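Local coordinates for protein peptidoglycan N-acetylglucosamine deacetylase (Agathobacter rectalis, PDB 5JMU) that probably removes the acetyl group from N-acetylglucosamine units of peptidoglycan, using a zinc ion held in the catalytic domain that makes up this chain, at residues A[17-22]-A[177-182]; A[149-154]-A[218-223]; A[77-82]-A[93-98]. One frame throughout, in Å; residues are numbered along the deposited sequence.

Contact 1 of 3, residues A[17-22]-A[177-182]; sequences PGNKII and SHNVSV. With ACT (acetate ion), chain B.
N179 crosses to the 17-22 segment with both ends of its side-chain amide. Having CG anti to the backbone N (chi1 -172°) carries that amide across to the side chain of N19 and the backbone of K20. Its ND2 donates to N19 OD1 at 2.9 Å, the acceptor lying near the plane of the N179 amide, while its OD1 receives the backbone N of K20 at 2.9 Å from well above the carbonyl plane. Asparagine suits the place because one short side chain supplies both a donor and an acceptor where two loops enter a sheet. G18, just before N19, has a positive phi, and a side chain there would jam against the carbonyl O of P17. Beyond N179 the chains pair as parallel strands: I21 N donates to N179 O, and S181 N to I21 O at 2.9 Å. Strands 21-27 and 180-186 thus lie side by side in the parallel sheet of the NodB-type domain, whose family fold is a distorted beta/alpha barrel. V180, a beta-branched residue well fitted to a strand, puts CG2 4.2 Å from I21 CB and also against the ring of P17. Just before N179, H178 ND1 donates almost straight to acetate OXT (2.9 Å, 173°), the acetate probably coming from the crystallisation liquor; replacing this histidine by alanine is likely to leave the acetate without its donor and to open a gap beside N151. On the sheet face shared with I22, S181 is small and polar enough for its OG to bond a water at 2.8 Å, and the same water lies within bonding distance of I21 O and H178 O.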
loop_
_atom_site.group_PDB
_atom_site.type_symbol
_atom_site.label_atom_id
_atom_site.label_comp_id
_atom_site.label_asym_id
_atom_site.label_seq_id
_atom_site.Cartn_x
_atom_site.Cartn_y
_atom_site.Cartn_z
ATOM N N PRO A 17 9.296 -12.280 -9.886
ATOM C CA PRO A 17 9.477 -10.990 -10.568
ATOM C C PRO A 17 10.920 -10.709 -10.911
ATOM O O PRO A 17 11.168 -9.687 -11.561
ATOM C CB PRO A 17 8.984 -9.969 -9.533
ATOM C CG PRO A 17 9.369 -10.601 -8.230
ATOM C CD PRO A 17 9.094 -12.107 -8.434
ATOM N N GLY A 18 11.852 -11.601 -10.548
ATOM C CA GLY A 18 13.256 -11.361 -10.826
ATOM C C GLY A 18 14.004 -10.988 -9.567
ATOM O O GLY A 18 13.570 -11.240 -8.448
ATOM N N ASN A 19 15.134 -10.335 -9.750
ATOM C CA ASN A 19 15.982 -10.027 -8.610
ATOM C C ASN A 19 16.161 -8.518 -8.440
ATOM O O ASN A 19 16.063 -7.765 -9.422
ATOM C CB ASN A 19 17.328 -10.716 -8.789
ATOM C CG ASN A 19 17.178 -12.216 -8.839
ATOM O OD1 ASN A 19 16.471 -12.804 -8.012
ATOM N ND2 ASN A 19 17.736 -12.833 -9.879
ATOM N N LYS A 20 16.441 -8.110 -7.203
ATOM C CA LYS A 20 16.620 -6.692 -6.832
ATOM C C LYS A 20 15.393 -5.897 -7.279
ATOM O O LYS A 20 15.479 -4.961 -8.092
ATOM C CB LYS A 20 17.929 -6.141 -7.398
ATOM C CG LYS A 20 19.133 -6.724 -6.671
ATOM C CD LYS A 20 20.458 -6.363 -7.310
ATOM C CE LYS A 20 20.869 -5.013 -6.922
ATOM N NZ LYS A 20 22.302 -4.831 -7.272
ATOM N N ILE A 21 14.254 -6.258 -6.679
ATOM C CA ILE A 21 12.956 -5.675 -7.026
ATOM C C ILE A 21 12.529 -4.751 -5.902
ATOM O O ILE A 21 12.669 -5.105 -4.730
ATOM C CB ILE A 21 11.883 -6.755 -7.216
ATOM C CG1 ILE A 21 12.304 -7.766 -8.309
ATOM C CG2 ILE A 21 10.504 -6.121 -7.459
ATOM C CD1 ILE A 21 12.588 -7.122 -9.678
ATOM N N ILE A 22 11.987 -3.585 -6.254
ATOM C CA ILE A 22 11.363 -2.690 -5.256
ATOM C C ILE A 22 9.942 -2.364 -5.681
ATOM O O ILE A 22 9.709 -1.818 -6.787
ATOM C CB ILE A 22 12.159 -1.381 -5.081
ATOM C CG1 ILE A 22 13.615 -1.692 -4.676
ATOM C CG2 ILE A 22 11.475 -0.500 -4.002
ATOM C CD1 ILE A 22 14.533 -0.490 -4.750
ATOM N N SER A 177 18.264 -5.281 2.529
ATOM C CA SER A 177 18.048 -6.509 3.270
ATOM C C SER A 177 17.288 -7.563 2.494
ATOM O O SER A 177 17.217 -8.689 2.965
ATOM C CB SER A 177 17.258 -6.231 4.547
ATOM O OG SER A 177 17.993 -5.314 5.332
ATOM N N HIS A 178 16.715 -7.202 1.338
ATOM C CA HIS A 178 15.752 -8.077 0.676
ATOM C C HIS A 178 15.993 -8.124 -0.804
ATOM O O HIS A 178 16.209 -7.098 -1.426
ATOM C CB HIS A 178 14.296 -7.594 0.892
ATOM C CG HIS A 178 13.912 -7.527 2.344
ATOM N ND1 HIS A 178 13.764 -8.649 3.135
ATOM C CD2 HIS A 178 13.643 -6.461 3.137
ATOM C CE1 HIS A 178 13.455 -8.269 4.375
ATOM N NE2 HIS A 178 13.365 -6.951 4.399
ATOM N N ASN A 179 15.906 -9.311 -1.376
ATOM C CA ASN A 179 15.958 -9.400 -2.832
ATOM C C ASN A 179 14.736 -8.763 -3.455
ATOM O O ASN A 179 14.808 -8.168 -4.550
ATOM C CB ASN A 179 16.062 -10.865 -3.248
ATOM C CG ASN A 179 16.325 -11.021 -4.727
ATOM O OD1 ASN A 179 17.071 -10.243 -5.315
ATOM N ND2 ASN A 179 15.714 -12.029 -5.321
ATOM N N VAL A 180 13.608 -8.923 -2.786
ATOM C CA VAL A 180 12.349 -8.345 -3.221
ATOM C C VAL A 180 11.765 -7.526 -2.086
ATOM O O VAL A 180 11.431 -8.077 -1.046
ATOM C CB VAL A 180 11.347 -9.453 -3.672
ATOM C CG1 VAL A 180 9.954 -8.791 -4.010
ATOM C CG2 VAL A 180 11.955 -10.246 -4.860
ATOM N N SER A 181 11.673 -6.212 -2.278
ATOM C CA SER A 181 11.240 -5.297 -1.211
ATOM C C SER A 181 9.881 -4.725 -1.506
ATOM O O SER A 181 9.626 -4.339 -2.637
ATOM C CB SER A 181 12.198 -4.100 -1.052
ATOM O OG SER A 181 13.516 -4.528 -0.674
ATOM N N VAL A 182 9.056 -4.594 -0.454
ATOM C CA VAL A 182 7.799 -3.837 -0.515
ATOM C C VAL A 182 7.974 -2.731 0.516
ATOM O O VAL A 182 8.046 -2.998 1.718
ATOM C CB VAL A 182 6.560 -4.702 -0.151
ATOM C CG1 VAL A 182 5.292 -3.849 -0.126
ATOM C CG2 VAL A 182 6.445 -5.882 -1.150
HETATM C C ACT B . 13.724 -12.078 2.934
HETATM O O ACT B . 14.493 -12.504 3.820
HETATM O OXT ACT B . 14.215 -11.300 2.070
HETATM C CH3 ACT B . 12.281 -12.471 2.903
HETATM O O HOH W 1 14.923 -5.137 -2.973
#

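Contact 2 of 3, residues A[149-154]-A[218-223]; sequences DWNVSS and PMSHHR
H222 folds its imidazole over D149 and brings one corner of it onto the indole of W150. With CG beside its own backbone N (chi1 -69°), the ring lies flat above the D149 side chain: D149 CB stands 3.4 Å from the centroid of the H222 ring, almost on the ring normal, a CH-pi contact. The carboxylate of D149 continues the stack, its plane 27° from that of the imidazole, and its OD2 turns the anti lone pair to the backbone N of H222, a nearly straight bond of 2.8 Å. S120 OG is a second partner of this oxygen. The backbones are tied as well, D149 N donating to S220 O at 2.7 Å.

W150 starts out from the backbone away from the 218-223 segment, yet its chi1 of 59° sets CG between the backbone N and the carbonyl carbon and brings the indole back beneath H222. The result is a T-shaped pair in which H222 CE1 lies 3.6 Å above the W150 ring plane, over its centre. The neighbouring atom of the imidazole, NE2, donates to W150 O at 2.9 Å, in the plane of that carbonyl. Histidine suits this position, having a CH for the indole face next to an NH for the carbonyl. S220 is small enough to sit close to the chain, its OG 3.5 Å from W150 C. The contact pins the C-terminal loop to the loop before strand 152-153, with the side chain of W150 about 8 Å from the zinc ion. S121 OG engages ND1 of H222, so both ring nitrogens are bonded while D149 and W150 pack against the ring, which implies an imidazole with little freedom to turn.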
loop_
_atom_site.group_PDB
_atom_site.type_symbol
_atom_site.label_atom_id
_atom_site.label_comp_id
_atom_site.label_asym_id
_atom_site.label_seq_id
_atom_site.Cartn_x
_atom_site.Cartn_y
_atom_site.Cartn_z
ATOM N N ASP A 149 1.264 -6.671 3.126
ATOM C CA ASP A 149 1.903 -5.866 4.153
ATOM C C ASP A 149 3.165 -5.224 3.555
ATOM O O ASP A 149 3.087 -4.699 2.459
ATOM C CB ASP A 149 2.180 -6.766 5.363
ATOM C CG ASP A 149 0.885 -7.280 5.986
ATOM O OD1 ASP A 149 -0.080 -6.472 6.141
ATOM O OD2 ASP A 149 0.794 -8.475 6.310
ATOM N N TRP A 150 4.306 -5.269 4.251
ATOM C CA TRP A 150 5.521 -4.639 3.724
ATOM C C TRP A 150 6.735 -5.257 4.415
ATOM O O TRP A 150 6.586 -5.893 5.452
ATOM C CB TRP A 150 5.505 -3.108 3.958
ATOM C CG TRP A 150 5.394 -2.759 5.428
ATOM C CD1 TRP A 150 6.438 -2.437 6.294
ATOM C CD2 TRP A 150 4.184 -2.669 6.209
ATOM N NE1 TRP A 150 5.930 -2.197 7.560
ATOM C CE2 TRP A 150 4.556 -2.330 7.529
ATOM C CE3 TRP A 150 2.812 -2.841 5.915
ATOM C CZ2 TRP A 150 3.605 -2.152 8.563
ATOM C CZ3 TRP A 150 1.881 -2.686 6.945
ATOM C CH2 TRP A 150 2.281 -2.340 8.246
ATOM N N ASN A 151 7.929 -5.102 3.821
ATOM C CA ASN A 151 9.128 -5.547 4.512
ATOM C C ASN A 151 10.229 -4.470 4.523
ATOM O O ASN A 151 11.349 -4.775 4.920
ATOM C CB ASN A 151 9.683 -6.856 3.899
ATOM C CG ASN A 151 10.065 -6.701 2.447
ATOM O OD1 ASN A 151 10.023 -5.605 1.896
ATOM N ND2 ASN A 151 10.463 -7.807 1.814
ATOM N N VAL A 152 9.920 -3.248 4.101
ATOM C CA VAL A 152 10.841 -2.106 4.300
ATOM C C VAL A 152 10.065 -0.961 4.906
ATOM O O VAL A 152 9.101 -0.495 4.304
ATOM C CB VAL A 152 11.491 -1.657 2.966
ATOM C CG1 VAL A 152 12.317 -0.352 3.133
ATOM C CG2 VAL A 152 12.351 -2.771 2.445
ATOM N N SER A 153 10.457 -0.542 6.109
ATOM C CA SER A 153 9.861 0.647 6.719
ATOM C C SER A 153 10.578 1.905 6.317
ATOM O O SER A 153 11.799 1.951 6.271
ATOM C CB SER A 153 9.882 0.523 8.208
ATOM O OG SER A 153 9.001 -0.565 8.497
ATOM N N SER A 154 9.794 2.930 5.989
ATOM C CA SER A 154 10.396 4.231 5.682
ATOM C C SER A 154 10.556 5.089 6.926
ATOM O O SER A 154 11.229 6.108 6.871
ATOM C CB SER A 154 9.531 4.990 4.676
ATOM O OG SER A 154 8.294 5.272 5.307
ATOM N N PRO A 218 4.389 -11.777 -5.988
ATOM C CA PRO A 218 4.440 -12.324 -4.617
ATOM C C PRO A 218 3.947 -11.265 -3.628
ATOM O O PRO A 218 4.285 -10.092 -3.795
ATOM C CB PRO A 218 5.935 -12.664 -4.422
ATOM C CG PRO A 218 6.670 -11.657 -5.335
ATOM C CD PRO A 218 5.722 -11.551 -6.578
HETATM N N MSE A 219 3.110 -11.649 -2.658
HETATM C CA MSE A 219 2.687 -10.717 -1.616
HETATM C C MSE A 219 3.624 -10.809 -0.415
HETATM O O MSE A 219 4.211 -11.857 -0.139
HETATM C CB MSE A 219 1.242 -11.029 -1.142
HETATM C CG MSE A 219 0.167 -10.955 -2.233
HETATM SE SE MSE A 219 -0.252 -9.123 -2.707
HETATM C CE MSE A 219 0.538 -9.023 -4.503
ATOM N N SER A 220 3.729 -9.708 0.311
ATOM C CA SER A 220 4.479 -9.692 1.557
ATOM C C SER A 220 3.451 -9.844 2.673
ATOM O O SER A 220 2.560 -8.976 2.785
ATOM C CB SER A 220 5.253 -8.372 1.679
ATOM O OG SER A 220 5.943 -8.296 2.903
ATOM N N HIS A 221 3.528 -10.943 3.439
ATOM C CA HIS A 221 2.584 -11.166 4.550
ATOM C C HIS A 221 3.277 -11.216 5.893
ATOM O O HIS A 221 4.229 -12.004 6.092
ATOM C CB HIS A 221 1.811 -12.485 4.395
ATOM C CG HIS A 221 0.784 -12.460 3.309
ATOM N ND1 HIS A 221 0.038 -13.573 2.961
ATOM C CD2 HIS A 221 0.381 -11.459 2.486
ATOM C CE1 HIS A 221 -0.778 -13.259 1.965
ATOM N NE2 HIS A 221 -0.599 -11.981 1.669
ATOM N N HIS A 222 2.791 -10.423 6.819
ATOM C CA HIS A 222 3.266 -10.502 8.196
ATOM C C HIS A 222 2.629 -11.684 8.905
ATOM O O HIS A 222 1.760 -12.345 8.344
ATOM C CB HIS A 222 2.856 -9.243 8.946
ATOM C CG HIS A 222 3.548 -7.988 8.512
ATOM N ND1 HIS A 222 3.173 -6.756 8.987
ATOM C CD2 HIS A 222 4.597 -7.778 7.683
ATOM C CE1 HIS A 222 3.961 -5.824 8.460
ATOM N NE2 HIS A 222 4.830 -6.418 7.666
ATOM N N ARG A 223 3.013 -11.877 10.168
ATOM C CA ARG A 223 2.317 -12.762 11.106
ATOM C C ARG A 223 1.001 -12.093 11.489
ATOM O O ARG A 223 0.947 -10.879 11.664
ATOM C CB ARG A 223 3.193 -12.991 12.371
ATOM C CG ARG A 223 2.572 -13.880 13.434
ATOM C CD ARG A 223 3.437 -13.968 14.695
ATOM N NE ARG A 223 2.921 -14.997 15.618
ATOM C CZ ARG A 223 2.004 -14.795 16.569
ATOM N NH1 ARG A 223 1.480 -13.589 16.772
ATOM N NH2 ARG A 223 1.608 -15.809 17.339
#

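Contact 3 of 3, residues A[77-82]-A[93-98]; sequences SASHKY and FDDLEQ. With ZN (zinc ion), chain C.
D95 and Q98, one turn apart on helix 89-107, are what the helix presents to the loop of residues 77-82. At the start of the segment F93 is turned elsewhere, to helix 132-142 and, as a cation-pi partner, to R143. D95 then points at the loop with CG anti to its backbone N (chi1 -180°), which drives the carboxylate in among S77, A78 and S79. Its OD2 accepts from S77 OG at 2.7 Å and from A78 N at 3.0 Å, the two donors approaching from opposite faces of the carboxylate plane. Its OD1 accepts S79 N on the syn lone pair at 2.9 Å, and S79 OG at 3.0 Å from above the plane. Farther along, Q98 lays its CB 4.0 Å from A78 CB, close packing that suits a methyl side chain. Both serines also accept: S77 OG takes H80 N in an ST motif, and S79 OG takes K81 N in an ST turn. H80 NE2 binds zinc at 2.2 Å, completing with D28 and H76 the metal triad of this deacetylase family. Four donors on a buried carboxylate would favour its charged form; D95 holds S77, which in turn bonds H80 N, tying the helix to the zinc ligand at one remove, consistent with a fixed loop.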
loop_
_atom_site.group_PDB
_atom_site.type_symbol
_atom_site.label_atom_id
_atom_site.label_comp_id
_atom_site.label_asym_id
_atom_site.label_seq_id
_atom_site.Cartn_x
_atom_site.Cartn_y
_atom_site.Cartn_z
ATOM N N SER A 77 -8.751 1.717 3.057
ATOM C CA SER A 77 -10.001 1.809 3.824
ATOM C C SER A 77 -10.747 3.079 3.445
ATOM O O SER A 77 -10.124 4.098 3.217
ATOM C CB SER A 77 -9.693 1.822 5.339
ATOM O OG SER A 77 -10.862 2.194 6.061
ATOM N N ALA A 78 -12.067 3.028 3.351
ATOM C CA ALA A 78 -12.767 4.268 3.035
ATOM C C ALA A 78 -12.629 5.262 4.174
ATOM O O ALA A 78 -12.264 6.423 3.951
ATOM C CB ALA A 78 -14.283 3.993 2.708
ATOM N N SER A 79 -12.968 4.838 5.396
ATOM C CA SER A 79 -12.943 5.741 6.528
ATOM C C SER A 79 -11.605 5.853 7.243
ATOM O O SER A 79 -11.354 6.883 7.887
ATOM C CB SER A 79 -13.985 5.331 7.578
ATOM O OG SER A 79 -13.588 4.100 8.178
ATOM N N HIS A 80 -10.817 4.784 7.157
ATOM C CA HIS A 80 -9.573 4.646 7.902
ATOM C C HIS A 80 -9.806 4.930 9.384
ATOM O O HIS A 80 -8.959 5.529 10.059
ATOM C CB HIS A 80 -8.496 5.589 7.334
ATOM C CG HIS A 80 -7.092 5.171 7.650
ATOM N ND1 HIS A 80 -6.427 5.584 8.791
ATOM C CD2 HIS A 80 -6.207 4.420 6.953
ATOM C CE1 HIS A 80 -5.200 5.084 8.794
ATOM N NE2 HIS A 80 -5.038 4.377 7.689
ATOM N N LYS A 81 -10.956 4.505 9.903
ATOM C CA LYS A 81 -11.228 4.636 11.320
ATOM C C LYS A 81 -11.181 3.256 11.955
ATOM O O LYS A 81 -12.079 2.416 11.726
ATOM C CB LYS A 81 -12.584 5.299 11.569
ATOM C CG LYS A 81 -12.628 6.780 11.214
ATOM C CD LYS A 81 -14.036 7.311 11.411
ATOM C CE LYS A 81 -14.225 8.670 10.747
ATOM N NZ LYS A 81 -15.672 8.927 10.467
ATOM N N TYR A 82 -10.131 2.999 12.731
ATOM C CA TYR A 82 -9.940 1.668 13.315
ATOM C C TYR A 82 -11.144 1.291 14.168
ATOM O O TYR A 82 -11.576 0.130 14.162
ATOM C CB TYR A 82 -8.633 1.591 14.192
ATOM C CG TYR A 82 -7.343 1.855 13.422
ATOM C CD1 TYR A 82 -6.867 0.957 12.487
ATOM C CD2 TYR A 82 -6.600 3.020 13.622
ATOM C CE1 TYR A 82 -5.691 1.214 11.753
ATOM C CE2 TYR A 82 -5.417 3.275 12.880
ATOM C CZ TYR A 82 -4.967 2.363 11.951
ATOM O OH TYR A 82 -3.819 2.599 11.183
ATOM N N PHE A 93 -16.094 -5.155 6.032
ATOM C CA PHE A 93 -16.378 -5.321 4.600
ATOM C C PHE A 93 -17.313 -4.238 4.106
ATOM O O PHE A 93 -17.200 -3.862 2.941
ATOM C CB PHE A 93 -16.925 -6.728 4.294
ATOM C CG PHE A 93 -15.831 -7.751 4.268
ATOM C CD1 PHE A 93 -14.849 -7.688 3.289
ATOM C CD2 PHE A 93 -15.712 -8.707 5.283
ATOM C CE1 PHE A 93 -13.784 -8.615 3.272
ATOM C CE2 PHE A 93 -14.668 -9.634 5.268
ATOM C CZ PHE A 93 -13.709 -9.582 4.277
ATOM N N ASP A 94 -18.200 -3.699 4.949
ATOM C CA ASP A 94 -18.964 -2.537 4.489
ATOM C C ASP A 94 -18.020 -1.401 4.093
ATOM O O ASP A 94 -18.178 -0.776 3.031
ATOM C CB ASP A 94 -19.933 -2.046 5.559
ATOM C CG ASP A 94 -21.200 -2.919 5.689
ATOM O OD1 ASP A 94 -21.467 -3.781 4.845
ATOM O OD2 ASP A 94 -21.921 -2.706 6.676
ATOM N N ASP A 95 -17.029 -1.139 4.929
ATOM C CA ASP A 95 -16.044 -0.119 4.584
ATOM C C ASP A 95 -15.183 -0.477 3.376
ATOM O O ASP A 95 -14.947 0.380 2.511
ATOM C CB ASP A 95 -15.169 0.146 5.816
ATOM C CG ASP A 95 -14.107 1.208 5.555
ATOM O OD1 ASP A 95 -14.409 2.402 5.788
ATOM O OD2 ASP A 95 -12.984 0.799 5.171
ATOM N N LEU A 96 -14.746 -1.728 3.276
ATOM C CA LEU A 96 -13.905 -2.144 2.152
ATOM C C LEU A 96 -14.694 -1.968 0.847
ATOM O O LEU A 96 -14.167 -1.434 -0.152
ATOM C CB LEU A 96 -13.454 -3.610 2.352
ATOM C CG LEU A 96 -12.624 -4.218 1.222
ATOM C CD1 LEU A 96 -11.751 -5.309 1.828
ATOM C CD2 LEU A 96 -13.486 -4.882 0.146
ATOM N N GLU A 97 -15.961 -2.382 0.881
ATOM C CA GLU A 97 -16.810 -2.260 -0.314
ATOM C C GLU A 97 -17.083 -0.823 -0.706
ATOM O O GLU A 97 -17.162 -0.501 -1.905
ATOM C CB GLU A 97 -18.129 -3.017 -0.094
ATOM C CG GLU A 97 -17.915 -4.526 -0.062
ATOM C CD GLU A 97 -19.216 -5.260 0.274
ATOM O OE1 GLU A 97 -20.289 -4.584 0.349
ATOM O OE2 GLU A 97 -19.158 -6.500 0.483
ATOM N N GLN A 98 -17.250 0.056 0.280
ATOM C CA GLN A 98 -17.406 1.486 -0.050
ATOM C C GLN A 98 -16.164 1.993 -0.797
ATOM O O GLN A 98 -16.264 2.747 -1.800
ATOM C CB GLN A 98 -17.629 2.284 1.230
ATOM C CG GLN A 98 -19.076 2.112 1.720
ATOM C CD GLN A 98 -19.240 2.517 3.171
ATOM O OE1 GLN A 98 -20.006 1.899 3.923
ATOM N NE2 GLN A 98 -18.510 3.552 3.577
HETATM ZN ZN ZN C . -3.085 3.772 6.958
HETATM O O HOH W 2 -3.011 2.238 8.493
HETATM O O HOH W 3 -1.149 3.238 6.507
HETATM O O HOH W 4 -2.166 5.048 8.369
#

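In the fold
Contact 3 is buried, contact 1 partly so, and contact 2 lies at the surface. Contacts 1 and 2 adjoin: N151, from the 149-154 segment, bonds through its side chain to V180 O and V182 N, and strands 152-153 and 180-186 are neighbours in one sheet. Contact 3 stands apart, its centre about 30 Å from that of contact 1 and 21 Å from that of contact 2, and ties a helix to a metal-bearing loop. The chemistry follows the place: parallel strand pairing, with an asparagine bridging the loops, where two inner strands begin in contact 1, aromatic stacking with mixed bonds between two loops in contact 2, and one carboxylate gathering neutral donors in contact 3.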